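Long-range contacts in chorismate mutase (Burkholderia thailandensis, PDB 6CNZ), which probably catalyses the rearrangement of chorismate to prephenate: residues Leu20-Ala29 / Gln159-Val170; Leu28-Trp39 / Ser83-Trp94. One frame throughout, in Å; residues are numbered along the deposited sequence.

Contact 1 of 2, residues Leu20-Ala29 / Gln159-Val170; sequences LVALASQRLA and QKDALGTALSHV. With NO3 (nitrate ion), chain G; NO3 (nitrate ion), chain I.
Within the all-helical fold of a type II chorismate mutase, Leu28, Ser25, Ala24 and Val21 of helix 15-29 pack on helix 157-166 and the type I turn from Leu167 to Val170. The segment axes come no closer than 10.0 Å and their N-to-C directions differ by 124°; leucines from both segments bridge the gap. Leu28 makes the closest side-chain approach: with CG anti to the backbone N (chi1 -171°), its CD2 rests on backbone, 3.3 Å from Leu163 N and 3.4 Å from Gln159 O, the two ends of one intrahelical hydrogen bond. Leu163 returns the contact, its CD1 lying 3.9 Å from Ser25 N. Where the second helix gives way to the turn, Leu167 forks: CD2 meets Ala24 CB at 3.8 Å, while CD1 faces Val21 CG2, the two side chains crossing at about a right angle. Leu20 and Val170 close this end tip to tip, CD2 to CG2. Helix 107-129 touches Leu20 and Val170, helix 138-153 Val21 and Leu167. A nitrate, probably from the crystallisation liquor, bridges the segments: its O1 accepts from Ser25 OG at 2.8 Å and from Gln159 NE2 at 3.0 Å, the latter nearly straight at 166°.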
loop_
_atom_site.group_PDB
_atom_site.type_symbol
_atom_site.label_atom_id
_atom_site.label_comp_id
_atom_site.label_asym_id
_atom_site.label_seq_id
_atom_site.Cartn_x
_atom_site.Cartn_y
_atom_site.Cartn_z
ATOM N N LEU A 20 -5.121 -9.734 -1.312
ATOM C CA LEU A 20 -6.036 -9.308 -0.254
ATOM C C LEU A 20 -5.271 -8.808 0.972
ATOM O O LEU A 20 -5.590 -7.752 1.532
ATOM C CB LEU A 20 -6.965 -10.472 0.131
ATOM C CG LEU A 20 -8.100 -10.121 1.090
ATOM C CD1 LEU A 20 -9.008 -9.070 0.446
ATOM C CD2 LEU A 20 -8.902 -11.350 1.480
ATOM N N VAL A 21 -4.267 -9.572 1.416
ATOM C CA VAL A 21 -3.427 -9.153 2.542
ATOM C C VAL A 21 -2.785 -7.794 2.262
ATOM O O VAL A 21 -2.825 -6.880 3.091
ATOM C CB VAL A 21 -2.365 -10.236 2.832
ATOM C CG1 VAL A 21 -1.365 -9.779 3.915
ATOM C CG2 VAL A 21 -3.035 -11.527 3.238
ATOM N N ALA A 22 -2.173 -7.648 1.088
ATOM C CA ALA A 22 -1.473 -6.404 0.771
ATOM C C ALA A 22 -2.414 -5.212 0.819
ATOM O O ALA A 22 -2.068 -4.158 1.369
ATOM C CB ALA A 22 -0.821 -6.504 -0.608
ATOM N N LEU A 23 -3.624 -5.368 0.283
ATOM C CA LEU A 23 -4.543 -4.236 0.260
ATOM C C LEU A 23 -5.092 -3.948 1.650
ATOM O O LEU A 23 -5.249 -2.775 2.029
ATOM C CB LEU A 23 -5.668 -4.489 -0.746
ATOM C CG LEU A 23 -5.226 -4.422 -2.222
ATOM C CD1 LEU A 23 -6.257 -5.110 -3.120
ATOM C CD2 LEU A 23 -4.939 -2.967 -2.692
ATOM N N ALA A 24 -5.371 -5.003 2.434
ATOM C CA ALA A 24 -5.841 -4.793 3.799
ATOM C C ALA A 24 -4.789 -4.064 4.612
ATOM O O ALA A 24 -5.110 -3.189 5.421
ATOM C CB ALA A 24 -6.193 -6.124 4.472
ATOM N N SER A 25 -3.525 -4.418 4.410
ATOM C CA SER A 25 -2.451 -3.729 5.110
ATOM C C SER A 25 -2.332 -2.285 4.633
ATOM O O SER A 25 -2.104 -1.371 5.435
ATOM C CB SER A 25 -1.137 -4.495 4.898
ATOM O OG SER A 25 -0.023 -3.745 5.339
ATOM N N GLN A 26 -2.491 -2.071 3.328
ATOM C CA GLN A 26 -2.448 -0.724 2.782
ATOM C C GLN A 26 -3.549 0.144 3.384
ATOM O O GLN A 26 -3.305 1.293 3.774
ATOM C CB GLN A 26 -2.557 -0.799 1.252
ATOM C CG GLN A 26 -2.335 0.505 0.517
ATOM C CD GLN A 26 -2.270 0.344 -1.016
ATOM O OE1 GLN A 26 -1.992 -0.734 -1.538
ATOM N NE2 GLN A 26 -2.525 1.430 -1.726
ATOM N N ARG A 27 -4.757 -0.396 3.508
ATOM C CA ARG A 27 -5.838 0.379 4.119
ATOM C C ARG A 27 -5.555 0.651 5.589
ATOM O O ARG A 27 -5.760 1.772 6.077
ATOM C CB ARG A 27 -7.171 -0.353 3.965
ATOM C CG ARG A 27 -8.382 0.513 4.269
ATOM C CD ARG A 27 -9.632 -0.340 4.452
ATOM N NE ARG A 27 -10.830 0.479 4.426
ATOM C CZ ARG A 27 -11.319 1.111 5.482
ATOM N NH1 ARG A 27 -10.721 0.994 6.664
ATOM N NH2 ARG A 27 -12.409 1.857 5.352
ATOM N N LEU A 28 -5.048 -0.355 6.301
ATOM C CA LEU A 28 -4.754 -0.199 7.722
ATOM C C LEU A 28 -3.676 0.848 7.966
ATOM O O LEU A 28 -3.694 1.522 8.996
ATOM C CB LEU A 28 -4.328 -1.548 8.309
ATOM C CG LEU A 28 -4.166 -1.659 9.815
ATOM C CD1 LEU A 28 -5.429 -1.131 10.536
ATOM C CD2 LEU A 28 -3.839 -3.120 10.226
ATOM N N ALA A 29 -2.723 0.997 7.044
ATOM C CA ALA A 29 -1.667 1.970 7.249
ATOM C C ALA A 29 -2.187 3.405 7.213
ATOM O O ALA A 29 -1.540 4.299 7.766
ATOM C CB ALA A 29 -0.566 1.792 6.199
ATOM N N GLN A 159 0.070 -2.383 14.857
ATOM C CA GLN A 159 -0.469 -2.476 13.503
ATOM C C GLN A 159 -0.541 -3.921 13.051
ATOM O O GLN A 159 -1.536 -4.338 12.448
ATOM C CB GLN A 159 0.361 -1.653 12.512
ATOM C CG GLN A 159 -0.127 -1.870 11.066
ATOM C CD GLN A 159 0.204 -0.743 10.129
ATOM O OE1 GLN A 159 0.539 0.355 10.564
ATOM N NE2 GLN A 159 0.129 -1.014 8.819
ATOM N N LYS A 160 0.500 -4.701 13.356
ATOM C CA LYS A 160 0.502 -6.117 13.016
ATOM C C LYS A 160 -0.630 -6.862 13.717
ATOM O O LYS A 160 -1.261 -7.737 13.116
ATOM C CB LYS A 160 1.857 -6.726 13.367
ATOM C CG LYS A 160 2.974 -6.279 12.431
ATOM C CD LYS A 160 4.209 -7.149 12.645
ATOM C CE LYS A 160 4.626 -7.118 14.095
ATOM N NZ LYS A 160 5.962 -7.720 14.278
ATOM N N ASP A 161 -0.898 -6.537 14.990
ATOM C CA ASP A 161 -2.048 -7.133 15.674
ATOM C C ASP A 161 -3.356 -6.750 14.987
ATOM O O ASP A 161 -4.231 -7.601 14.759
ATOM C CB ASP A 161 -2.077 -6.704 17.140
ATOM C CG ASP A 161 -1.050 -7.446 17.990
ATOM O OD1 ASP A 161 -0.369 -8.351 17.456
ATOM O OD2 ASP A 161 -0.926 -7.126 19.193
ATOM N N ALA A 162 -3.493 -5.473 14.619
ATOM C CA ALA A 162 -4.722 -5.029 13.976
ATOM C C ALA A 162 -4.907 -5.687 12.615
ATOM O O ALA A 162 -6.047 -5.902 12.192
ATOM C CB ALA A 162 -4.733 -3.499 13.857
ATOM N N LEU A 163 -3.814 -6.010 11.908
ATOM C CA LEU A 163 -3.969 -6.684 10.619
ATOM C C LEU A 163 -4.595 -8.059 10.802
ATOM O O LEU A 163 -5.396 -8.491 9.965
ATOM C CB LEU A 163 -2.623 -6.802 9.900
ATOM C CG LEU A 163 -2.526 -7.519 8.541
ATOM C CD1 LEU A 163 -3.317 -6.810 7.466
ATOM C CD2 LEU A 163 -1.071 -7.638 8.108
ATOM N N GLY A 164 -4.278 -8.734 11.912
ATOM C CA GLY A 164 -4.955 -9.992 12.222
ATOM C C GLY A 164 -6.450 -9.799 12.414
ATOM O O GLY A 164 -7.259 -10.546 11.864
ATOM N N THR A 165 -6.835 -8.772 13.186
ATOM C CA THR A 165 -8.250 -8.413 13.305
ATOM C C THR A 165 -8.885 -8.230 11.931
ATOM O O THR A 165 -9.966 -8.762 11.657
ATOM C CB THR A 165 -8.402 -7.132 14.134
ATOM O OG1 THR A 165 -7.866 -7.343 15.442
ATOM C CG2 THR A 165 -9.871 -6.725 14.265
ATOM N N ALA A 166 -8.197 -7.512 11.038
ATOM C CA ALA A 166 -8.784 -7.157 9.753
ATOM C C ALA A 166 -9.031 -8.373 8.875
ATOM O O ALA A 166 -9.886 -8.327 7.981
ATOM C CB ALA A 166 -7.884 -6.169 9.005
ATOM N N LEU A 167 -8.268 -9.442 9.067
ATOM C CA LEU A 167 -8.389 -10.622 8.221
ATOM C C LEU A 167 -9.015 -11.799 8.965
ATOM O O LEU A 167 -8.833 -12.950 8.568
ATOM C CB LEU A 167 -7.017 -10.988 7.661
ATOM C CG LEU A 167 -6.411 -9.820 6.851
ATOM C CD1 LEU A 167 -4.920 -10.001 6.569
ATOM C CD2 LEU A 167 -7.193 -9.639 5.550
ATOM N N SER A 168 -9.771 -11.529 10.026
ATOM C CA SER A 168 -10.190 -12.594 10.928
ATOM C C SER A 168 -11.481 -13.291 10.500
ATOM O O SER A 168 -11.844 -14.301 11.111
ATOM C CB SER A 168 -10.320 -12.053 12.363
ATOM O OG SER A 168 -11.420 -11.160 12.514
ATOM N N HIS A 169 -12.164 -12.821 9.449
ATOM C CA HIS A 169 -13.317 -13.549 8.913
ATOM C C HIS A 169 -13.207 -13.756 7.407
ATOM O O HIS A 169 -14.225 -13.865 6.713
ATOM C CB HIS A 169 -14.631 -12.853 9.254
ATOM C CG HIS A 169 -14.858 -12.699 10.720
ATOM N ND1 HIS A 169 -14.367 -11.631 11.438
ATOM C CD2 HIS A 169 -15.491 -13.496 11.614
ATOM C CE1 HIS A 169 -14.703 -11.765 12.710
ATOM N NE2 HIS A 169 -15.385 -12.890 12.843
ATOM N N VAL A 170 -11.982 -13.849 6.893
ATOM C CA VAL A 170 -11.798 -14.180 5.487
ATOM C C VAL A 170 -12.139 -15.642 5.236
ATOM O O VAL A 170 -12.794 -15.983 4.239
ATOM C CB VAL A 170 -10.358 -13.834 5.047
ATOM C CG1 VAL A 170 -10.043 -14.437 3.688
ATOM C CG2 VAL A 170 -10.177 -12.323 4.999
HETATM N N NO3 G . 0.683 -4.651 8.482
HETATM O O1 NO3 G . -0.262 -3.903 8.084
HETATM O O2 NO3 G . 1.002 -4.679 9.711
HETATM O O3 NO3 G . 1.316 -5.364 7.648
HETATM N N NO3 I . -13.297 3.396 8.477
HETATM O O1 NO3 I . -12.410 2.530 8.759
HETATM O O2 NO3 I . -13.343 3.913 7.319
HETATM O O3 NO3 I . -14.141 3.754 9.354
#

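Contact 2 of 2, residues Leu28-Trp39 / Ser83-Trp94; sequences LALAEPVAHWKW and SKQLQNALFATW
Gln87 NE2 donates to Ser83 OG, one turn back on the same helix, at 2.7 Å, with the hydroxyl oxygen close to the amide plane; this bond helps fix the rotation of the amide. Its other end, OE1, lies across the contact beside Val34 CG1 and takes a weak hydrogen bond from Lys38 NZ at 3.3 Å. The ammonium has a stronger partner in Ile45 O. Gln87 is itself a knob among Ala31, Val34, Ala35 and Lys38, and Ala35 answers as a knob among Gln87, Leu90, Phe91 and Trp94. The single methyl of Ala35 is consistent with the 9.0 Å approach of the two segment axes, which cross at -52°; Ala35 CB touches Leu90 CD1 at 3.7 Å and Trp94 CZ3 at 3.8 Å.

Toward the C-terminal ends, three aromatic residues form a cluster. The edge of Trp39 points at the face of Phe91 in a T-shaped pair, planes at 76°, with Trp39 CE3 over the centre of the phenyl ring. Trp94 sends its own edge toward the five-membered ring of Trp39, and its CB makes a CH-pi contact 3.6 Å from the centroid of the Trp39 six-membered ring. Having CG anti to the backbone N (chi1 178°) carries the Trp39 indole across to these two residues. Glu32 OE2 approaches the rim of Trp94, 3.8 Å from CZ2. Reciprocal knobs-into-holes packing thus joins helices 31-41 and 69-96, while the Lys38, Gln87 and Ser83 cluster is consistent with the polar pocket lining of type II chorismate mutases.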
loop_
_atom_site.group_PDB
_atom_site.type_symbol
_atom_site.label_atom_id
_atom_site.label_comp_id
_atom_site.label_asym_id
_atom_site.label_seq_id
_atom_site.Cartn_x
_atom_site.Cartn_y
_atom_site.Cartn_z
ATOM N N LEU A 28 -5.048 -0.355 6.301
ATOM C CA LEU A 28 -4.754 -0.199 7.722
ATOM C C LEU A 28 -3.676 0.848 7.966
ATOM O O LEU A 28 -3.694 1.522 8.996
ATOM C CB LEU A 28 -4.328 -1.548 8.309
ATOM C CG LEU A 28 -4.166 -1.659 9.815
ATOM C CD1 LEU A 28 -5.429 -1.131 10.536
ATOM C CD2 LEU A 28 -3.839 -3.120 10.226
ATOM N N ALA A 29 -2.723 0.997 7.044
ATOM C CA ALA A 29 -1.667 1.970 7.249
ATOM C C ALA A 29 -2.187 3.405 7.213
ATOM O O ALA A 29 -1.540 4.299 7.766
ATOM C CB ALA A 29 -0.566 1.792 6.199
ATOM N N LEU A 30 -3.318 3.646 6.560
ATOM C CA LEU A 30 -3.913 4.974 6.556
ATOM C C LEU A 30 -4.585 5.309 7.888
ATOM O O LEU A 30 -5.054 6.437 8.060
ATOM C CB LEU A 30 -4.906 5.090 5.396
ATOM C CG LEU A 30 -4.325 5.033 3.978
ATOM C CD1 LEU A 30 -5.413 4.728 2.952
ATOM C CD2 LEU A 30 -3.649 6.353 3.632
ATOM N N ALA A 31 -4.626 4.368 8.839
ATOM C CA ALA A 31 -5.171 4.684 10.157
ATOM C C ALA A 31 -4.257 5.624 10.936
ATOM O O ALA A 31 -4.737 6.397 11.774
ATOM C CB ALA A 31 -5.437 3.393 10.954
ATOM N N GLU A 32 -2.950 5.589 10.673
ATOM C CA GLU A 32 -2.056 6.534 11.334
ATOM C C GLU A 32 -2.403 7.974 10.969
ATOM O O GLU A 32 -2.604 8.786 11.887
ATOM C CB GLU A 32 -0.586 6.183 11.013
ATOM C CG GLU A 32 0.473 6.909 11.887
ATOM C CD GLU A 32 0.676 8.393 11.552
ATOM O OE1 GLU A 32 0.398 8.826 10.409
ATOM O OE2 GLU A 32 1.136 9.139 12.441
ATOM N N PRO A 33 -2.492 8.368 9.689
ATOM C CA PRO A 33 -2.890 9.758 9.410
ATOM C C PRO A 33 -4.323 10.082 9.820
ATOM O O PRO A 33 -4.605 11.238 10.155
ATOM C CB PRO A 33 -2.678 9.905 7.893
ATOM C CG PRO A 33 -2.622 8.534 7.343
ATOM C CD PRO A 33 -1.999 7.701 8.462
ATOM N N VAL A 34 -5.240 9.118 9.815
ATOM C CA VAL A 34 -6.554 9.362 10.410
ATOM C C VAL A 34 -6.392 9.704 11.886
ATOM O O VAL A 34 -6.905 10.718 12.371
ATOM C CB VAL A 34 -7.484 8.141 10.225
ATOM C CG1 VAL A 34 -8.801 8.377 10.952
ATOM C CG2 VAL A 34 -7.746 7.844 8.750
ATOM N N ALA A 35 -5.667 8.852 12.621
ATOM C CA ALA A 35 -5.458 9.085 14.044
ATOM C C ALA A 35 -4.798 10.431 14.279
ATOM O O ALA A 35 -5.223 11.201 15.149
ATOM C CB ALA A 35 -4.602 7.964 14.644
ATOM N N HIS A 36 -3.739 10.716 13.517
ATOM C CA HIS A 36 -3.018 11.981 13.639
ATOM C C HIS A 36 -3.958 13.178 13.437
ATOM O O HIS A 36 -3.971 14.122 14.237
ATOM C CB HIS A 36 -1.862 11.971 12.624
ATOM C CG HIS A 36 -0.870 13.086 12.775
ATOM N ND1 HIS A 36 0.270 13.166 11.996
ATOM C CD2 HIS A 36 -0.836 14.162 13.598
ATOM C CE1 HIS A 36 0.952 14.252 12.321
ATOM N NE2 HIS A 36 0.303 14.873 13.289
ATOM N N TRP A 37 -4.780 13.142 12.392
ATOM C CA TRP A 37 -5.749 14.222 12.188
ATOM C C TRP A 37 -6.731 14.335 13.358
ATOM O O TRP A 37 -7.019 15.443 13.837
ATOM C CB TRP A 37 -6.499 13.999 10.876
ATOM C CG TRP A 37 -7.369 15.138 10.507
ATOM C CD1 TRP A 37 -7.015 16.236 9.758
ATOM C CD2 TRP A 37 -8.747 15.323 10.867
ATOM N NE1 TRP A 37 -8.095 17.074 9.623
ATOM C CE2 TRP A 37 -9.167 16.543 10.295
ATOM C CE3 TRP A 37 -9.663 14.578 11.616
ATOM C CZ2 TRP A 37 -10.468 17.039 10.453
ATOM C CZ3 TRP A 37 -10.969 15.072 11.768
ATOM C CH2 TRP A 37 -11.353 16.288 11.190
ATOM N N LYS A 38 -7.243 13.199 13.844
ATOM C CA LYS A 38 -8.195 13.222 14.965
ATOM C C LYS A 38 -7.544 13.678 16.268
ATOM O O LYS A 38 -8.200 14.330 17.090
ATOM C CB LYS A 38 -8.822 11.838 15.133
ATOM C CG LYS A 38 -9.770 11.470 13.981
ATOM C CD LYS A 38 -10.408 10.101 14.197
ATOM C CE LYS A 38 -11.640 9.886 13.306
ATOM N NZ LYS A 38 -11.882 8.423 13.066
ATOM N N TRP A 39 -6.255 13.364 16.458
ATOM C CA TRP A 39 -5.521 13.808 17.641
ATOM C C TRP A 39 -5.412 15.328 17.691
ATOM O O TRP A 39 -5.526 15.941 18.767
ATOM C CB TRP A 39 -4.123 13.179 17.638
ATOM C CG TRP A 39 -3.235 13.603 18.791
ATOM C CD1 TRP A 39 -2.304 14.598 18.788
ATOM C CD2 TRP A 39 -3.219 13.040 20.113
ATOM N NE1 TRP A 39 -1.687 14.673 20.016
ATOM C CE2 TRP A 39 -2.236 13.731 20.848
ATOM C CE3 TRP A 39 -3.918 11.989 20.732
ATOM C CZ2 TRP A 39 -1.944 13.426 22.185
ATOM C CZ3 TRP A 39 -3.626 11.680 22.071
ATOM C CH2 TRP A 39 -2.643 12.395 22.776
ATOM N N SER A 83 -8.984 -0.663 12.094
ATOM C CA SER A 83 -8.598 0.745 12.054
ATOM C C SER A 83 -8.725 1.378 13.439
ATOM O O SER A 83 -7.784 2.008 13.941
ATOM C CB SER A 83 -9.465 1.484 11.027
ATOM O OG SER A 83 -9.148 2.861 10.974
ATOM N N LYS A 84 -9.868 1.178 14.095
ATOM C CA LYS A 84 -10.083 1.812 15.395
ATOM C C LYS A 84 -9.122 1.264 16.446
ATOM O O LYS A 84 -8.635 2.010 17.301
ATOM C CB LYS A 84 -11.541 1.618 15.834
ATOM C CG LYS A 84 -12.509 2.507 15.076
ATOM C CD LYS A 84 -13.943 1.990 15.130
ATOM C CE LYS A 84 -14.593 2.201 16.479
ATOM N NZ LYS A 84 -16.052 1.843 16.421
ATOM N N GLN A 85 -8.861 -0.043 16.411
ATOM C CA GLN A 85 -7.861 -0.633 17.288
ATOM C C GLN A 85 -6.513 0.071 17.134
ATOM O O GLN A 85 -5.890 0.480 18.120
ATOM C CB GLN A 85 -7.747 -2.126 16.958
ATOM C CG GLN A 85 -6.899 -2.964 17.876
ATOM C CD GLN A 85 -6.756 -4.369 17.319
ATOM O OE1 GLN A 85 -7.682 -4.892 16.699
ATOM N NE2 GLN A 85 -5.581 -4.958 17.477
ATOM N N LEU A 86 -6.031 0.185 15.901
ATOM C CA LEU A 86 -4.762 0.863 15.664
ATOM C C LEU A 86 -4.816 2.317 16.139
ATOM O O LEU A 86 -3.893 2.797 16.810
ATOM C CB LEU A 86 -4.398 0.792 14.170
ATOM C CG LEU A 86 -3.032 1.361 13.755
ATOM C CD1 LEU A 86 -1.947 0.956 14.749
ATOM C CD2 LEU A 86 -2.638 0.888 12.358
ATOM N N GLN A 87 -5.890 3.039 15.797
ATOM C CA GLN A 87 -5.985 4.452 16.192
ATOM C C GLN A 87 -5.965 4.605 17.708
ATOM O O GLN A 87 -5.324 5.519 18.241
ATOM C CB GLN A 87 -7.255 5.101 15.621
ATOM C CG GLN A 87 -7.337 5.192 14.081
ATOM C CD GLN A 87 -8.702 5.715 13.611
ATOM O OE1 GLN A 87 -9.172 6.745 14.085
ATOM N NE2 GLN A 87 -9.351 4.980 12.706
ATOM N N ASN A 88 -6.686 3.739 18.421
ATOM C CA ASN A 88 -6.654 3.804 19.875
ATOM C C ASN A 88 -5.262 3.511 20.418
ATOM O O ASN A 88 -4.815 4.163 21.372
ATOM C CB ASN A 88 -7.687 2.855 20.469
ATOM C CG ASN A 88 -9.034 3.523 20.612
ATOM O OD1 ASN A 88 -9.159 4.492 21.355
ATOM N ND2 ASN A 88 -10.034 3.050 19.861
ATOM N N ALA A 89 -4.559 2.544 19.819
ATOM C CA ALA A 89 -3.186 2.269 20.236
ATOM C C ALA A 89 -2.280 3.484 20.013
ATOM O O ALA A 89 -1.437 3.801 20.861
ATOM C CB ALA A 89 -2.656 1.037 19.485
ATOM N N LEU A 90 -2.456 4.194 18.885
ATOM C CA LEU A 90 -1.670 5.403 18.640
ATOM C C LEU A 90 -2.006 6.493 19.661
ATOM O O LEU A 90 -1.102 7.124 20.221
ATOM C CB LEU A 90 -1.896 5.906 17.204
ATOM C CG LEU A 90 -1.366 4.994 16.086
ATOM C CD1 LEU A 90 -1.970 5.328 14.698
ATOM C CD2 LEU A 90 0.141 5.045 16.023
ATOM N N PHE A 91 -3.303 6.712 19.936
ATOM C CA PHE A 91 -3.701 7.655 20.981
ATOM C C PHE A 91 -3.045 7.317 22.313
ATOM O O PHE A 91 -2.545 8.208 23.011
ATOM C CB PHE A 91 -5.225 7.677 21.153
ATOM C CG PHE A 91 -5.949 8.644 20.221
ATOM C CD1 PHE A 91 -5.456 8.927 18.949
ATOM C CD2 PHE A 91 -7.124 9.270 20.633
ATOM C CE1 PHE A 91 -6.135 9.804 18.101
ATOM C CE2 PHE A 91 -7.810 10.143 19.792
ATOM C CZ PHE A 91 -7.311 10.418 18.529
ATOM N N ALA A 92 -3.072 6.033 22.700
ATOM C CA ALA A 92 -2.448 5.625 23.961
ATOM C C ALA A 92 -0.954 5.964 23.965
ATOM O O ALA A 92 -0.419 6.444 24.969
ATOM C CB ALA A 92 -2.675 4.118 24.197
ATOM N N THR A 93 -0.280 5.756 22.834
ATOM C CA THR A 93 1.138 6.093 22.712
ATOM C C THR A 93 1.355 7.598 22.802
ATOM O O THR A 93 2.248 8.068 23.515
ATOM C CB THR A 93 1.671 5.559 21.378
ATOM O OG1 THR A 93 1.522 4.139 21.344
ATOM C CG2 THR A 93 3.148 5.926 21.163
ATOM N N TRP A 94 0.547 8.369 22.078
ATOM C CA TRP A 94 0.703 9.819 22.084
ATOM C C TRP A 94 0.372 10.429 23.445
ATOM O O TRP A 94 1.019 11.401 23.848
ATOM C CB TRP A 94 -0.147 10.417 20.957
ATOM C CG TRP A 94 0.361 9.958 19.617
ATOM C CD1 TRP A 94 1.638 9.520 19.336
ATOM C CD2 TRP A 94 -0.382 9.833 18.396
ATOM N NE1 TRP A 94 1.731 9.136 18.022
ATOM C CE2 TRP A 94 0.516 9.329 17.413
ATOM C CE3 TRP A 94 -1.715 10.105 18.032
ATOM C CZ2 TRP A 94 0.130 9.096 16.083
ATOM C CZ3 TRP A 94 -2.104 9.872 16.705
ATOM C CH2 TRP A 94 -1.177 9.371 15.747
#

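Contact 2 is nested inside the chain loop closed by contact 1, and their centres lie about 15 Å apart. Leu28 belongs to both, joining helix 15-29 to helices 157-166 and 69-96 at once. The two second segments also meet directly: Thr165 OG1 and Gln85 OE1 are 2.8 Å apart, a probable hydrogen bond, and Leu86 CD2 packs 3.7 Å from Gln159 OE1. A second nitrate lies near both. Arg27 grips it through NH1 and NH2, 3.1 Å from O1 and 3.0 Å from O2. Ser83 OG of contact 2 is close to this nitrate but not hydrogen-bonded to it. Anion binding here is consistent with a pocket for a dicarboxylate substrate, though the nitrate alone does not prove it.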